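Local coordinates for butyryl-CoA dehydrogenase (Marinomonas mediterranea, PDB 6CXT), which is a flavoprotein of the acyl-CoA dehydrogenase family, with helical N- and C-terminal domains and a beta-sheet middle domain, that binds flavin-adenine dinucleotide, at residues F13-A16 against L17-G20; T67-I70 against I71-L74; A253-R256 against D257-C261. All coordinates share one frame; numbering follows the deposited sequence.

Interaction 1: residues F13-A16 against L17-G20; sequences FEHA and LRFG
Phe-13 and Leu-17 make a side-chain contact one turn apart on helix 7-19, near the start of the chain in the N-terminal helical domain. Leu-17 CG stands 4.2 Å above one face of the Phe-13 ring, displaced toward the rim, and its CD1 branch comes down to 3.6 Å from Phe-13 CE2. With CG of Phe-13 anti to its own N (chi1 -177°), the ring reaches along the helix to meet that methyl group. Lys-69 lies over the opposite face in a cation-pi contact, so the ring is held between an aliphatic branch and a charge. Glu-14 bends at chi2 and brings its carboxylate up to the same methyl, OE2 lying 3.8 Å from Leu-17 CD1. On the neighbouring side of the helix, the Arg-18 chain folds back at chi3 (20°). This puts NH1 3.4 Å from His-15 ND1, with the guanidinium at the edge of the imidazole and the two planes 33° apart. CG of Arg-18 rests 3.4 Å from Glu-14 O. Three i to i+4 backbone bonds join the two segments, the first from Leu-17 N to Phe-13 O at 2.9 Å. On the buried side, Ala-16 and Phe-19 press on Leu-74 and on helix 35-44, and Ala-16 O accepts a hydrogen bond from Ser-77 OG. Apolar side chains facing inward while Glu-14 and Arg-18 stay exposed are characteristic of an amphipathic helix, here packed on the outside of the N-terminal domain of the acyl-CoA dehydrogenase fold.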
loop_
_atom_site.group_PDB
_atom_site.type_symbol
_atom_site.label_atom_id
_atom_site.label_comp_id
_atom_site.label_asym_id
_atom_site.label_seq_id
_atom_site.Cartn_x
_atom_site.Cartn_y
_atom_site.Cartn_z
ATOM N N PHE B 13 -31.138 9.536 13.451
ATOM C CA PHE B 13 -29.688 9.581 13.500
ATOM C C PHE B 13 -29.221 10.515 14.600
ATOM O O PHE B 13 -28.338 10.176 15.404
ATOM C CB PHE B 13 -29.149 10.018 12.148
ATOM C CG PHE B 13 -27.643 10.024 12.063
ATOM C CD1 PHE B 13 -26.907 8.807 12.027
ATOM C CD2 PHE B 13 -26.948 11.229 11.957
ATOM C CE1 PHE B 13 -25.524 8.832 11.887
ATOM C CE2 PHE B 13 -25.532 11.258 11.831
ATOM C CZ PHE B 13 -24.828 10.068 11.802
ATOM N N GLU B 14 -29.826 11.691 14.684
ATOM C CA GLU B 14 -29.437 12.615 15.755
ATOM C C GLU B 14 -29.736 12.015 17.120
ATOM O O GLU B 14 -28.959 12.206 18.064
ATOM C CB GLU B 14 -30.155 13.968 15.620
ATOM C CG GLU B 14 -29.643 14.842 14.468
ATOM C CD GLU B 14 -28.118 15.010 14.446
ATOM O OE1 GLU B 14 -27.515 14.814 13.349
ATOM O OE2 GLU B 14 -27.524 15.335 15.519
ATOM N N HIS B 15 -30.841 11.275 17.210
ATOM C CA HIS B 15 -31.233 10.603 18.476
ATOM C C HIS B 15 -30.133 9.583 18.883
ATOM O O HIS B 15 -29.639 9.598 20.028
ATOM C CB HIS B 15 -32.656 9.999 18.318
ATOM C CG HIS B 15 -33.204 9.331 19.548
ATOM N ND1 HIS B 15 -33.123 9.883 20.814
ATOM C CD2 HIS B 15 -33.871 8.154 19.696
ATOM C CE1 HIS B 15 -33.692 9.065 21.688
ATOM N NE2 HIS B 15 -34.166 8.017 21.035
ATOM N N ALA B 16 -29.691 8.767 17.913
ATOM C CA ALA B 16 -28.535 7.860 18.120
ATOM C C ALA B 16 -27.263 8.567 18.554
ATOM O O ALA B 16 -26.559 8.094 19.455
ATOM C CB ALA B 16 -28.278 7.025 16.879
ATOM N N LEU B 17 -26.933 9.684 17.899
ATOM C CA LEU B 17 -25.759 10.477 18.314
ATOM C C LEU B 17 -25.839 11.004 19.731
ATOM O O LEU B 17 -24.848 11.000 20.476
ATOM C CB LEU B 17 -25.487 11.644 17.358
ATOM C CG LEU B 17 -24.978 11.296 15.956
ATOM C CD1 LEU B 17 -24.865 12.586 15.147
ATOM C CD2 LEU B 17 -23.661 10.534 15.964
ATOM N N ARG B 18 -27.020 11.470 20.127
ATOM C CA ARG B 18 -27.200 11.935 21.498
ATOM C C ARG B 18 -27.174 10.787 22.518
ATOM O O ARG B 18 -26.669 10.948 23.616
ATOM C CB ARG B 18 -28.525 12.706 21.620
ATOM C CG ARG B 18 -28.602 14.042 20.871
ATOM C CD ARG B 18 -30.051 14.596 20.804
ATOM N NE ARG B 18 -30.951 14.015 21.832
ATOM C CZ ARG B 18 -32.097 13.341 21.605
ATOM N NH1 ARG B 18 -32.564 13.168 20.363
ATOM N NH2 ARG B 18 -32.800 12.857 22.638
ATOM N N PHE B 19 -27.699 9.625 22.153
ATOM C CA PHE B 19 -27.741 8.485 23.074
ATOM C C PHE B 19 -26.373 8.024 23.581
ATOM O O PHE B 19 -26.260 7.731 24.755
ATOM C CB PHE B 19 -28.552 7.332 22.513
ATOM C CG PHE B 19 -28.625 6.148 23.425
ATOM C CD1 PHE B 19 -29.553 6.117 24.484
ATOM C CD2 PHE B 19 -27.766 5.054 23.237
ATOM C CE1 PHE B 19 -29.604 5.011 25.337
ATOM C CE2 PHE B 19 -27.813 3.958 24.098
ATOM C CZ PHE B 19 -28.739 3.935 25.129
ATOM N N GLY B 20 -25.333 7.962 22.733
ATOM C CA GLY B 20 -23.935 7.686 23.191
ATOM C C GLY B 20 -23.438 8.177 24.549
ATOM O O GLY B 20 -22.844 7.390 25.307
#

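Interaction 2: residues T67-I70 against I71-L74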
loop_
_atom_site.group_PDB
_atom_site.type_symbol
_atom_site.label_atom_id
_atom_site.label_comp_id
_atom_site.label_asym_id
_atom_site.label_seq_id
_atom_site.Cartn_x
_atom_site.Cartn_y
_atom_site.Cartn_z
ATOM N N THR B 67 -32.159 1.414 9.555
ATOM C CA THR B 67 -31.560 0.620 10.623
ATOM C C THR B 67 -30.032 0.877 10.627
ATOM O O THR B 67 -29.460 1.165 11.682
ATOM C CB THR B 67 -31.791 -0.885 10.388
ATOM O OG1 THR B 67 -33.171 -1.206 10.562
ATOM C CG2 THR B 67 -30.944 -1.766 11.364
ATOM N N ILE B 68 -29.383 0.762 9.455
ATOM C CA ILE B 68 -27.909 0.947 9.430
ATOM C C ILE B 68 -27.504 2.386 9.807
ATOM O O ILE B 68 -26.449 2.613 10.411
ATOM C CB ILE B 68 -27.210 0.427 8.138
ATOM C CG1 ILE B 68 -27.602 1.176 6.890
ATOM C CG2 ILE B 68 -27.395 -1.095 7.982
ATOM C CD1 ILE B 68 -26.657 2.325 6.586
ATOM N N LYS B 69 -28.349 3.356 9.440
ATOM C CA LYS B 69 -28.022 4.756 9.753
ATOM C C LYS B 69 -28.035 4.962 11.248
ATOM O O LYS B 69 -27.193 5.681 11.805
ATOM C CB LYS B 69 -28.994 5.725 9.038
ATOM C CG LYS B 69 -28.689 7.214 9.193
ATOM C CD LYS B 69 -27.298 7.609 8.684
ATOM C CE LYS B 69 -27.188 9.128 8.563
ATOM N NZ LYS B 69 -25.833 9.476 8.018
ATOM N N ILE B 70 -29.005 4.344 11.930
ATOM C CA ILE B 70 -29.057 4.497 13.400
ATOM C C ILE B 70 -27.837 3.788 14.022
ATOM O O ILE B 70 -27.195 4.295 14.945
ATOM C CB ILE B 70 -30.368 3.900 13.954
ATOM C CG1 ILE B 70 -31.532 4.850 13.621
ATOM C CG2 ILE B 70 -30.279 3.598 15.469
ATOM C CD1 ILE B 70 -32.875 4.089 13.676
ATOM N N ILE B 71 -27.514 2.612 13.494
ATOM C CA ILE B 71 -26.388 1.850 14.051
ATOM C C ILE B 71 -25.079 2.664 13.867
ATOM O O ILE B 71 -24.216 2.702 14.748
ATOM C CB ILE B 71 -26.284 0.455 13.367
ATOM C CG1 ILE B 71 -27.499 -0.411 13.776
ATOM C CG2 ILE B 71 -24.978 -0.250 13.763
ATOM C CD1 ILE B 71 -27.575 -1.741 13.033
ATOM N N GLU B 72 -24.936 3.268 12.680
ATOM C CA GLU B 72 -23.765 4.119 12.413
ATOM C C GLU B 72 -23.687 5.209 13.443
ATOM O O GLU B 72 -22.598 5.476 13.985
ATOM C CB GLU B 72 -23.890 4.748 11.033
ATOM C CG GLU B 72 -22.719 5.659 10.683
ATOM C CD GLU B 72 -22.961 6.428 9.378
ATOM O OE1 GLU B 72 -23.911 6.097 8.624
ATOM O OE2 GLU B 72 -22.211 7.404 9.120
ATOM N N GLY B 73 -24.837 5.867 13.710
ATOM C CA GLY B 73 -24.876 6.923 14.722
ATOM C C GLY B 73 -24.415 6.419 16.079
ATOM O O GLY B 73 -23.628 7.074 16.798
ATOM N N LEU B 74 -24.887 5.236 16.445
ATOM C CA LEU B 74 -24.451 4.656 17.745
ATOM C C LEU B 74 -22.955 4.340 17.725
ATOM O O LEU B 74 -22.284 4.561 18.718
ATOM C CB LEU B 74 -25.237 3.375 18.098
ATOM C CG LEU B 74 -26.749 3.598 18.388
ATOM C CD1 LEU B 74 -27.526 2.284 18.474
ATOM C CD2 LEU B 74 -26.878 4.403 19.694
HETATM O O HOH W 1 -23.042 9.913 8.814
#
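Ile-71 N bonds to Thr-67 O at 3.0 Å, the first of four successive i to i+4 hydrogen bonds that make residues 67-74 regular alpha helix. The series continues from Glu-72 to Ile-68, Gly-73 to Lys-69 and Leu-74 to Ile-70, within helix 64-77. Thr-67 and Ile-71 lie side by side and point the same way, with Thr-67 CG2 3.8 Å from Ile-71 CD1. The methyl of Thr-67 is anti to its backbone N, while OG1 (chi1 -69°) turns beside that N and bonds to Asp-63 O one turn back. CG1 of Ile-71 sits 3.3 Å from Thr-67 O, and Leu-74 CG similarly lies 3.5 Å from Ile-70 O. Beyond the segments, Ile-71 meets Phe-92 and Ile-249, and Ile-68 is set against helix 279-306. Lys-69 and Glu-72 cross at an angle on another side of the helix. The lysine bends at chi2 (59°), which brings CD to 3.7 Å from Glu-72 OE1; NZ forms only a long salt bridge of 3.9 Å with the same oxygen. A water closes the pair more tightly, accepting from Lys-69 NZ at 2.9 Å and donating to Glu-72 OE2 at 2.7 Å. Tyr-300 OH hydrogen-bonds to both Lys-69 NZ and Glu-72 OE1, and Arg-296 NE forms a salt bridge with OE2. All eight residues are buried, where bare charges would be costly; the mutual contact, Arg-296, Tyr-300 and the water probably offset this, forming a polar cluster that ties helix 64-77 to helix 279-306 inside otherwise apolar packing.

Interaction 3: residues A253-R256 against D257-C261; sequences AMQR and DLNQC
Arg-256 runs alongside Gln-260, one turn ahead on helix 248-267. Its CB lies 3.2 Å from the following backbone nitrogen, Asp-257 N. CG passes 3.5 Å from Gln-260 NE2, and CD remains close to the same amide nitrogen. The chain is straight through chi2 and bends at chi3 (59°), which turns NE toward a water 3.0 Å away, in the guanidinium plane. That water also lies 2.7 Å from Asp-257 OD1 and 3.0 Å from Gln-260 OE1; further acceptors nearby compete for its two protons, so which bonds it keeps is not settled. At the tip, NH1 donates to Gln-76 O, with weak bonds to Gly-75 O and Cys-78 O. Asp-257 has partners of its own in Ser-330 and Ser-352. On another side of the helix, Gln-255 NE2 donates to Asn-259 OD1 at 3.0 Å (147° at the hydrogen). The acceptor lies in the Gln-255 amide plane, but the donor stands above the Asn-259 carbonyl plane; Gln-255 OE1 turns to Arg-296. The i to i+4 Gln-255/Asn-259 bond and the water-linked Arg-256 lie on a long helix of the C-terminal helical domain of the acyl-CoA dehydrogenase fold, where it meets the end of helix 64-77.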
loop_
_atom_site.group_PDB
_atom_site.type_symbol
_atom_site.label_atom_id
_atom_site.label_comp_id
_atom_site.label_asym_id
_atom_site.label_seq_id
_atom_site.Cartn_x
_atom_site.Cartn_y
_atom_site.Cartn_z
ATOM N N ALA B 253 -17.536 4.464 14.198
ATOM C CA ALA B 253 -16.310 4.536 14.974
ATOM C C ALA B 253 -15.205 5.311 14.183
ATOM O O ALA B 253 -14.427 6.070 14.780
ATOM C CB ALA B 253 -15.814 3.150 15.384
ATOM N N MET B 254 -15.156 5.127 12.879
ATOM C CA MET B 254 -14.143 5.808 12.037
ATOM C C MET B 254 -14.430 7.319 11.961
ATOM O O MET B 254 -13.492 8.080 11.912
ATOM C CB MET B 254 -14.091 5.195 10.616
ATOM C CG MET B 254 -13.299 3.867 10.680
ATOM S SD MET B 254 -13.113 3.281 8.991
ATOM C CE MET B 254 -14.745 2.601 8.621
ATOM N N GLN B 255 -15.693 7.721 11.928
ATOM C CA GLN B 255 -16.035 9.190 11.953
ATOM C C GLN B 255 -15.478 9.789 13.232
ATOM O O GLN B 255 -14.833 10.852 13.213
ATOM C CB GLN B 255 -17.559 9.437 11.858
ATOM C CG GLN B 255 -17.893 10.947 11.765
ATOM C CD GLN B 255 -17.273 11.592 10.514
ATOM O OE1 GLN B 255 -17.600 11.206 9.393
ATOM N NE2 GLN B 255 -16.380 12.574 10.697
ATOM N N ARG B 256 -15.612 9.052 14.337
ATOM C CA ARG B 256 -15.041 9.473 15.614
ATOM C C ARG B 256 -13.512 9.575 15.599
ATOM O O ARG B 256 -12.962 10.597 16.028
ATOM C CB ARG B 256 -15.519 8.602 16.801
ATOM C CG ARG B 256 -14.875 9.063 18.132
ATOM C CD ARG B 256 -15.333 8.235 19.372
ATOM N NE ARG B 256 -15.012 6.809 19.204
ATOM C CZ ARG B 256 -15.908 5.825 19.051
ATOM N NH1 ARG B 256 -17.242 6.059 19.069
ATOM N NH2 ARG B 256 -15.465 4.570 18.938
ATOM N N ASP B 257 -12.824 8.533 15.132
ATOM C CA ASP B 257 -11.387 8.595 14.904
ATOM C C ASP B 257 -10.982 9.851 14.108
ATOM O O ASP B 257 -10.039 10.560 14.478
ATOM C CB ASP B 257 -10.890 7.378 14.073
ATOM C CG ASP B 257 -10.797 6.066 14.898
ATOM O OD1 ASP B 257 -10.904 6.111 16.169
ATOM O OD2 ASP B 257 -10.560 4.987 14.247
ATOM N N LEU B 258 -11.669 10.082 13.013
ATOM C CA LEU B 258 -11.342 11.207 12.121
ATOM C C LEU B 258 -11.530 12.557 12.840
ATOM O O LEU B 258 -10.647 13.405 12.793
ATOM C CB LEU B 258 -12.193 11.142 10.872
ATOM C CG LEU B 258 -12.034 12.292 9.864
ATOM C CD1 LEU B 258 -10.573 12.363 9.381
ATOM C CD2 LEU B 258 -12.962 12.058 8.660
ATOM N N ASN B 259 -12.675 12.723 13.476
ATOM C CA ASN B 259 -12.969 13.933 14.294
ATOM C C ASN B 259 -11.930 14.171 15.340
ATOM O O ASN B 259 -11.444 15.314 15.496
ATOM C CB ASN B 259 -14.343 13.820 14.959
ATOM C CG ASN B 259 -15.460 13.937 13.985
ATOM O OD1 ASN B 259 -15.269 14.293 12.833
ATOM N ND2 ASN B 259 -16.642 13.556 14.414
ATOM N N GLN B 260 -11.551 13.116 16.065
ATOM C CA GLN B 260 -10.457 13.214 17.045
ATOM C C GLN B 260 -9.108 13.611 16.409
ATOM O O GLN B 260 -8.400 14.469 16.938
ATOM C CB GLN B 260 -10.263 11.916 17.874
ATOM C CG GLN B 260 -11.430 11.688 18.823
ATOM C CD GLN B 260 -11.445 10.294 19.434
ATOM O OE1 GLN B 260 -10.709 9.389 19.018
ATOM N NE2 GLN B 260 -12.338 10.104 20.381
ATOM N N CYS B 261 -8.720 12.991 15.296
ATOM C CA CYS B 261 -7.462 13.381 14.638
ATOM C C CYS B 261 -7.480 14.867 14.149
ATOM O O CYS B 261 -6.441 15.495 14.197
ATOM C CB CYS B 261 -7.173 12.472 13.411
ATOM S SG CYS B 261 -6.672 10.857 14.086
HETATM O O HOH W 2 -12.050 6.739 18.586
#

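In the fold
Each interaction spans about two turns of one helix: interaction 1 at the end of helix 7-19, interaction 2 on helix 64-77 and interaction 3 on helix 248-267, in that order along the chain. Interactions 1 and 2 both belong to the N-terminal acyl-CoA dehydrogenase domain, have centres about 9 Å apart and touch directly, with Phe-13 CE1 3.5 Å from Gly-73 CA. Interaction 3, in the C-terminal domain, is centred about 16 Å from each of the others and touches neither. Helix 64-77 nevertheless links them: its Gln-76 meets Leu-17, Gln-255 and Asn-259. Arg-296 joins interactions 2 and 3 as well, so the N- and C-terminal helical domains are in direct contact here.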